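Local coordinates for p22 protein (Trypanosoma brucei, PDB 3JV1) that probably acts as an accessory factor for the RNA editing of cytochrome oxidase subunit II messages in the trypanosome mitochondrion, as a Mam33-family protein, at residues E29-W34 against F45-S50; E54-Q59 against L74-V79. One frame throughout, in Å; residues are numbered along the deposited sequence.

Interaction 1 (E29-W34 against F45-S50); sequences EIPEGW and FTMRKS
The carbonyl oxygen of Arg48 receives the CA-H of Trp34, with Trp34 CA 3.4 Å from Arg48 O and an angle of 139° at the hydrogen. It is a weak contact, and no conventional hydrogen bond joins the two segments; pairing proper starts one residue later, where the backbones of Thr35 and Arg48 bond as strand 35-37 lines up at the edge of the antiparallel sheet. A type II beta turn from Pro31 to Trp34 prepares this entry, closed by Trp34 N to Pro31 O at 3.1 Å. Gly33 takes its third position, where a positive phi is easy only without a side chain. The turn delivers the indole across strand 46-51. Lys49 lays its aliphatic chain over one indole face: CG stands 3.5 Å from the centroid of the six-membered ring of Trp34, 3° off the normal, and Lys49 CD comes to 3.3 Å from Trp34 CE2. A long flexible lysine fits here because its methylenes give the CH-pi contact, while NZ travels on to hydrogen-bond with the carbonyl oxygen of Arg148. Met47 crosses the indole at about a right angle, its CB 3.8 Å from Trp34 CE3. Helix 152-181 backs this apolar patch, with Leu154 against Trp34 and Phe157 against Pro31 and Met47. The bend at the end of the Met47 chain (chi3 66°) carries its methyl to the turn, placing Met47 CE 3.9 Å from Trp34 CB and 4.4 Å from both Ile30 CG1 and Pro31 CD.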
loop_
_atom_site.group_PDB
_atom_site.type_symbol
_atom_site.label_atom_id
_atom_site.label_comp_id
_atom_site.label_asym_id
_atom_site.label_seq_id
_atom_site.Cartn_x
_atom_site.Cartn_y
_atom_site.Cartn_z
ATOM N N GLU A 29 -0.897 -11.839 -31.218
ATOM C CA GLU A 29 -2.158 -11.426 -31.815
ATOM C C GLU A 29 -3.159 -11.459 -30.670
ATOM O O GLU A 29 -3.197 -12.419 -29.901
ATOM C CB GLU A 29 -2.561 -12.393 -32.934
ATOM C CG GLU A 29 -1.552 -12.418 -34.077
ATOM C CD GLU A 29 -1.900 -13.410 -35.166
ATOM O OE1 GLU A 29 -1.983 -14.625 -34.870
ATOM O OE2 GLU A 29 -2.084 -12.972 -36.323
ATOM N N ILE A 30 -3.952 -10.402 -30.542
ATOM C CA ILE A 30 -4.927 -10.317 -29.463
ATOM C C ILE A 30 -6.070 -11.299 -29.656
ATOM O O ILE A 30 -6.635 -11.393 -30.742
ATOM C CB ILE A 30 -5.498 -8.891 -29.345
ATOM C CG1 ILE A 30 -6.430 -8.802 -28.135
ATOM C CG2 ILE A 30 -6.240 -8.528 -30.613
ATOM C CD1 ILE A 30 -6.829 -7.394 -27.780
ATOM N N PRO A 31 -6.417 -12.051 -28.598
ATOM C CA PRO A 31 -7.501 -13.039 -28.639
ATOM C C PRO A 31 -8.816 -12.450 -29.164
ATOM O O PRO A 31 -9.177 -11.319 -28.838
ATOM C CB PRO A 31 -7.605 -13.497 -27.183
ATOM C CG PRO A 31 -6.195 -13.382 -26.694
ATOM C CD PRO A 31 -5.765 -12.047 -27.275
ATOM N N GLU A 32 -9.518 -13.239 -29.973
ATOM C CA GLU A 32 -10.793 -12.856 -30.582
ATOM C C GLU A 32 -11.814 -12.294 -29.587
ATOM O O GLU A 32 -12.054 -12.877 -28.534
ATOM C CB GLU A 32 -11.395 -14.077 -31.281
ATOM C CG GLU A 32 -12.493 -13.789 -32.296
ATOM C CD GLU A 32 -11.951 -13.279 -33.619
ATOM O OE1 GLU A 32 -10.958 -13.857 -34.116
ATOM O OE2 GLU A 32 -12.525 -12.312 -34.169
ATOM N N GLY A 33 -12.421 -11.163 -29.936
ATOM C CA GLY A 33 -13.416 -10.552 -29.071
ATOM C C GLY A 33 -12.867 -9.593 -28.031
ATOM O O GLY A 33 -13.589 -8.733 -27.528
ATOM N N TRP A 34 -11.589 -9.731 -27.707
ATOM C CA TRP A 34 -10.971 -8.865 -26.710
ATOM C C TRP A 34 -10.453 -7.562 -27.275
ATOM O O TRP A 34 -9.904 -7.522 -28.370
ATOM C CB TRP A 34 -9.800 -9.566 -26.023
ATOM C CG TRP A 34 -10.194 -10.693 -25.132
ATOM C CD1 TRP A 34 -10.257 -12.014 -25.459
ATOM C CD2 TRP A 34 -10.530 -10.603 -23.745
ATOM N NE1 TRP A 34 -10.603 -12.758 -24.356
ATOM C CE2 TRP A 34 -10.776 -11.915 -23.289
ATOM C CE3 TRP A 34 -10.645 -9.540 -22.839
ATOM C CZ2 TRP A 34 -11.129 -12.196 -21.963
ATOM C CZ3 TRP A 34 -10.999 -9.821 -21.515
ATOM C CH2 TRP A 34 -11.234 -11.140 -21.095
ATOM N N PHE A 45 -1.861 -2.637 -18.182
ATOM C CA PHE A 45 -2.930 -2.423 -19.146
ATOM C C PHE A 45 -4.218 -3.159 -18.774
ATOM O O PHE A 45 -4.251 -3.983 -17.852
ATOM C CB PHE A 45 -2.463 -2.866 -20.539
ATOM C CG PHE A 45 -2.107 -4.328 -20.631
ATOM C CD1 PHE A 45 -3.083 -5.280 -20.908
ATOM C CD2 PHE A 45 -0.791 -4.753 -20.441
ATOM C CE1 PHE A 45 -2.758 -6.633 -20.995
ATOM C CE2 PHE A 45 -0.450 -6.104 -20.524
ATOM C CZ PHE A 45 -1.435 -7.050 -20.803
ATOM N N THR A 46 -5.288 -2.854 -19.498
ATOM C CA THR A 46 -6.565 -3.495 -19.242
ATOM C C THR A 46 -7.116 -4.085 -20.535
ATOM O O THR A 46 -6.877 -3.558 -21.619
ATOM C CB THR A 46 -7.590 -2.497 -18.685
ATOM O OG1 THR A 46 -7.942 -1.566 -19.712
ATOM C CG2 THR A 46 -7.016 -1.735 -17.513
ATOM N N MET A 47 -7.838 -5.193 -20.413
ATOM C CA MET A 47 -8.453 -5.850 -21.562
ATOM C C MET A 47 -9.947 -5.964 -21.280
ATOM O O MET A 47 -10.346 -6.144 -20.135
ATOM C CB MET A 47 -7.862 -7.240 -21.760
ATOM C CG MET A 47 -6.375 -7.257 -22.083
ATOM S SD MET A 47 -5.735 -8.933 -22.306
ATOM C CE MET A 47 -6.614 -9.416 -23.791
ATOM N N ARG A 48 -10.769 -5.859 -22.321
ATOM C CA ARG A 48 -12.212 -5.946 -22.160
ATOM C C ARG A 48 -12.873 -6.699 -23.313
ATOM O O ARG A 48 -12.380 -6.698 -24.438
ATOM C CB ARG A 48 -12.823 -4.544 -22.088
ATOM C CG ARG A 48 -12.157 -3.604 -21.102
ATOM C CD ARG A 48 -12.922 -2.296 -21.012
ATOM N NE ARG A 48 -12.370 -1.379 -20.017
ATOM C CZ ARG A 48 -11.210 -0.738 -20.141
ATOM N NH1 ARG A 48 -10.458 -0.912 -21.218
ATOM N NH2 ARG A 48 -10.815 0.108 -19.198
ATOM N N LYS A 49 -13.994 -7.343 -23.021
ATOM C CA LYS A 49 -14.759 -8.060 -24.033
ATOM C C LYS A 49 -16.167 -8.206 -23.499
ATOM O O LYS A 49 -16.372 -8.234 -22.288
ATOM C CB LYS A 49 -14.181 -9.452 -24.301
ATOM C CG LYS A 49 -14.228 -10.383 -23.102
ATOM C CD LYS A 49 -14.056 -11.847 -23.505
ATOM C CE LYS A 49 -15.308 -12.377 -24.192
ATOM N NZ LYS A 49 -15.243 -13.840 -24.449
ATOM N N SER A 50 -17.143 -8.280 -24.394
ATOM C CA SER A 50 -18.517 -8.455 -23.954
ATOM C C SER A 50 -18.842 -9.942 -23.996
ATOM O O SER A 50 -18.213 -10.714 -24.719
ATOM C CB SER A 50 -19.493 -7.664 -24.841
ATOM O OG SER A 50 -19.341 -7.977 -26.212
#

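Interaction 2 (E54-Q59 against L74-V79); sequences EEIILQ and LDVLVV
Ile57 and Leu77 trade two backbone hydrogen bonds, N to O in each direction at 2.8 Å, midway along an antiparallel pairing whose other hydrogen-bonded pairs are Glu55 with Val79 and Gln59 with Asp75. Between them lie the non-hydrogen-bonded pairs Ile56 with Val78 and Leu58 with Val76, and their side chains make the tight face. Leu58 lies alongside Val76, pointing the same way, and both its methyls meet one branch: Leu58 CD1 is 3.5 Å and Leu58 CD2 3.6 Å from Val76 CG2. Ile56 CD1 likewise reaches Val78 CG1 at 3.9 Å. Valine and isoleucine, branched at CB, suit an extended strand, and Leu58 adds a longer chain that reaches across to Val76; Tyr144 and Leu145 of helix 135-146 cover the two valines, and Phe180 of the second subunit also packs on Val78. The opposite face has a buried apolar middle, Ile57 CB to Leu77 CB at 4.3 Å. Its flanks are looser and partly solvent-exposed: Glu55 and Val79 at one end, Gln59 and Asp75 at the other, where Gln59 OE1 crosses to Leu77 CD1 at 3.6 Å. Strands 54-63 and 72-80 thus form an antiparallel beta hairpin within a sheet whose strands follow in chain order.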
loop_
_atom_site.group_PDB
_atom_site.type_symbol
_atom_site.label_atom_id
_atom_site.label_comp_id
_atom_site.label_asym_id
_atom_site.label_seq_id
_atom_site.Cartn_x
_atom_site.Cartn_y
_atom_site.Cartn_z
ATOM N N GLU A 54 -23.110 -9.217 -20.232
ATOM C CA GLU A 54 -22.021 -8.925 -19.312
ATOM C C GLU A 54 -20.796 -8.371 -20.011
ATOM O O GLU A 54 -20.620 -8.528 -21.216
ATOM C CB GLU A 54 -21.599 -10.174 -18.528
ATOM C CG GLU A 54 -22.365 -11.446 -18.840
ATOM C CD GLU A 54 -21.858 -12.637 -18.046
ATOM O OE1 GLU A 54 -20.652 -12.938 -18.116
ATOM O OE2 GLU A 54 -22.663 -13.281 -17.351
ATOM N N GLU A 55 -19.957 -7.696 -19.241
ATOM C CA GLU A 55 -18.710 -7.185 -19.777
ATOM C C GLU A 55 -17.649 -7.857 -18.924
ATOM O O GLU A 55 -17.817 -7.985 -17.714
ATOM C CB GLU A 55 -18.602 -5.670 -19.640
ATOM C CG GLU A 55 -17.302 -5.140 -20.253
ATOM C CD GLU A 55 -17.157 -3.650 -20.120
ATOM O OE1 GLU A 55 -17.323 -3.141 -18.996
ATOM O OE2 GLU A 55 -16.871 -2.985 -21.136
ATOM N N ILE A 56 -16.582 -8.324 -19.559
ATOM C CA ILE A 56 -15.507 -8.987 -18.842
ATOM C C ILE A 56 -14.319 -8.035 -18.912
ATOM O O ILE A 56 -13.922 -7.619 -20.000
ATOM C CB ILE A 56 -15.128 -10.326 -19.511
ATOM C CG1 ILE A 56 -16.394 -11.105 -19.911
ATOM C CG2 ILE A 56 -14.241 -11.137 -18.570
ATOM C CD1 ILE A 56 -17.334 -11.437 -18.777
ATOM N N ILE A 57 -13.762 -7.689 -17.757
ATOM C CA ILE A 57 -12.643 -6.760 -17.711
ATOM C C ILE A 57 -11.425 -7.373 -17.037
ATOM O O ILE A 57 -11.527 -7.951 -15.949
ATOM C CB ILE A 57 -13.031 -5.485 -16.955
ATOM C CG1 ILE A 57 -14.219 -4.822 -17.653
ATOM C CG2 ILE A 57 -11.846 -4.540 -16.875
ATOM C CD1 ILE A 57 -14.765 -3.614 -16.929
ATOM N N LEU A 58 -10.283 -7.252 -17.709
ATOM C CA LEU A 58 -9.012 -7.765 -17.217
ATOM C C LEU A 58 -8.116 -6.575 -16.912
ATOM O O LEU A 58 -7.786 -5.812 -17.814
ATOM C CB LEU A 58 -8.337 -8.627 -18.286
ATOM C CG LEU A 58 -8.590 -10.130 -18.394
ATOM C CD1 LEU A 58 -7.587 -10.873 -17.530
ATOM C CD2 LEU A 58 -10.028 -10.459 -18.011
ATOM N N GLN A 59 -7.722 -6.423 -15.654
ATOM C CA GLN A 59 -6.857 -5.311 -15.253
ATOM C C GLN A 59 -5.615 -5.854 -14.560
ATOM O O GLN A 59 -5.729 -6.453 -13.488
ATOM C CB GLN A 59 -7.572 -4.384 -14.258
ATOM C CG GLN A 59 -9.005 -4.043 -14.588
ATOM C CD GLN A 59 -9.666 -3.212 -13.499
ATOM O OE1 GLN A 59 -9.617 -3.565 -12.319
ATOM N NE2 GLN A 59 -10.296 -2.110 -13.892
ATOM N N LEU A 74 -3.532 -9.958 -11.535
ATOM C CA LEU A 74 -4.539 -9.215 -12.262
ATOM C C LEU A 74 -5.902 -9.517 -11.680
ATOM O O LEU A 74 -6.084 -10.512 -10.988
ATOM C CB LEU A 74 -4.498 -9.568 -13.755
ATOM C CG LEU A 74 -4.474 -11.036 -14.187
ATOM C CD1 LEU A 74 -5.868 -11.628 -14.134
ATOM C CD2 LEU A 74 -3.933 -11.129 -15.613
ATOM N N ASP A 75 -6.849 -8.626 -11.943
ATOM C CA ASP A 75 -8.215 -8.793 -11.490
ATOM C C ASP A 75 -9.059 -9.055 -12.722
ATOM O O ASP A 75 -8.845 -8.453 -13.774
ATOM C CB ASP A 75 -8.752 -7.522 -10.830
ATOM C CG ASP A 75 -8.262 -7.336 -9.414
ATOM O OD1 ASP A 75 -7.719 -8.291 -8.824
ATOM O OD2 ASP A 75 -8.439 -6.222 -8.887
ATOM N N VAL A 76 -10.016 -9.957 -12.586
ATOM C CA VAL A 76 -10.922 -10.257 -13.669
ATOM C C VAL A 76 -12.306 -9.910 -13.145
ATOM O O VAL A 76 -12.774 -10.495 -12.169
ATOM C CB VAL A 76 -10.861 -11.739 -14.064
ATOM C CG1 VAL A 76 -12.063 -12.106 -14.932
ATOM C CG2 VAL A 76 -9.577 -12.001 -14.835
ATOM N N LEU A 77 -12.948 -8.933 -13.769
ATOM C CA LEU A 77 -14.286 -8.547 -13.340
ATOM C C LEU A 77 -15.339 -8.982 -14.349
ATOM O O LEU A 77 -15.145 -8.863 -15.561
ATOM C CB LEU A 77 -14.385 -7.033 -13.143
ATOM C CG LEU A 77 -13.492 -6.362 -12.091
ATOM C CD1 LEU A 77 -12.103 -6.120 -12.659
ATOM C CD2 LEU A 77 -14.123 -5.041 -11.678
ATOM N N VAL A 78 -16.444 -9.512 -13.838
ATOM C CA VAL A 78 -17.560 -9.921 -14.675
ATOM C C VAL A 78 -18.683 -9.033 -14.177
ATOM O O VAL A 78 -19.167 -9.196 -13.059
ATOM C CB VAL A 78 -17.905 -11.411 -14.488
ATOM C CG1 VAL A 78 -19.111 -11.778 -15.356
ATOM C CG2 VAL A 78 -16.698 -12.268 -14.873
ATOM N N VAL A 79 -19.066 -8.068 -15.009
ATOM C CA VAL A 79 -20.080 -7.088 -14.653
ATOM C C VAL A 79 -21.391 -7.274 -15.391
ATOM O O VAL A 79 -21.423 -7.410 -16.611
ATOM C CB VAL A 79 -19.551 -5.658 -14.925
ATOM C CG1 VAL A 79 -20.475 -4.619 -14.296
ATOM C CG2 VAL A 79 -18.134 -5.525 -14.383
#

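Overall arrangement
The two contacts are neighbours in one sheet, with centres 11 Å apart. Strand 46-51 belongs to interaction 1, and the strand following it, 54-63, to interaction 2; probable backbone hydrogen bonds, Met47 O to Leu58 N and Lys49 O to Ile56 N, join them. Interaction 2 lies among inner strands and depends on regular backbone bonding, with side chains sorted to two faces. Interaction 1 sits where a loop enters the edge strand 35-37, and rests on side-chain packing. Interaction 2 is the more buried, interaction 1 nearer the surface, with Trp34 and Met47 buried but Gly33 exposed. Trp34 packs on Leu58. Lys49 NZ hydrogen-bonds the Arg148 carbonyl oxygen, whereas Glu54 OE1 salt-bridges Arg148 NE.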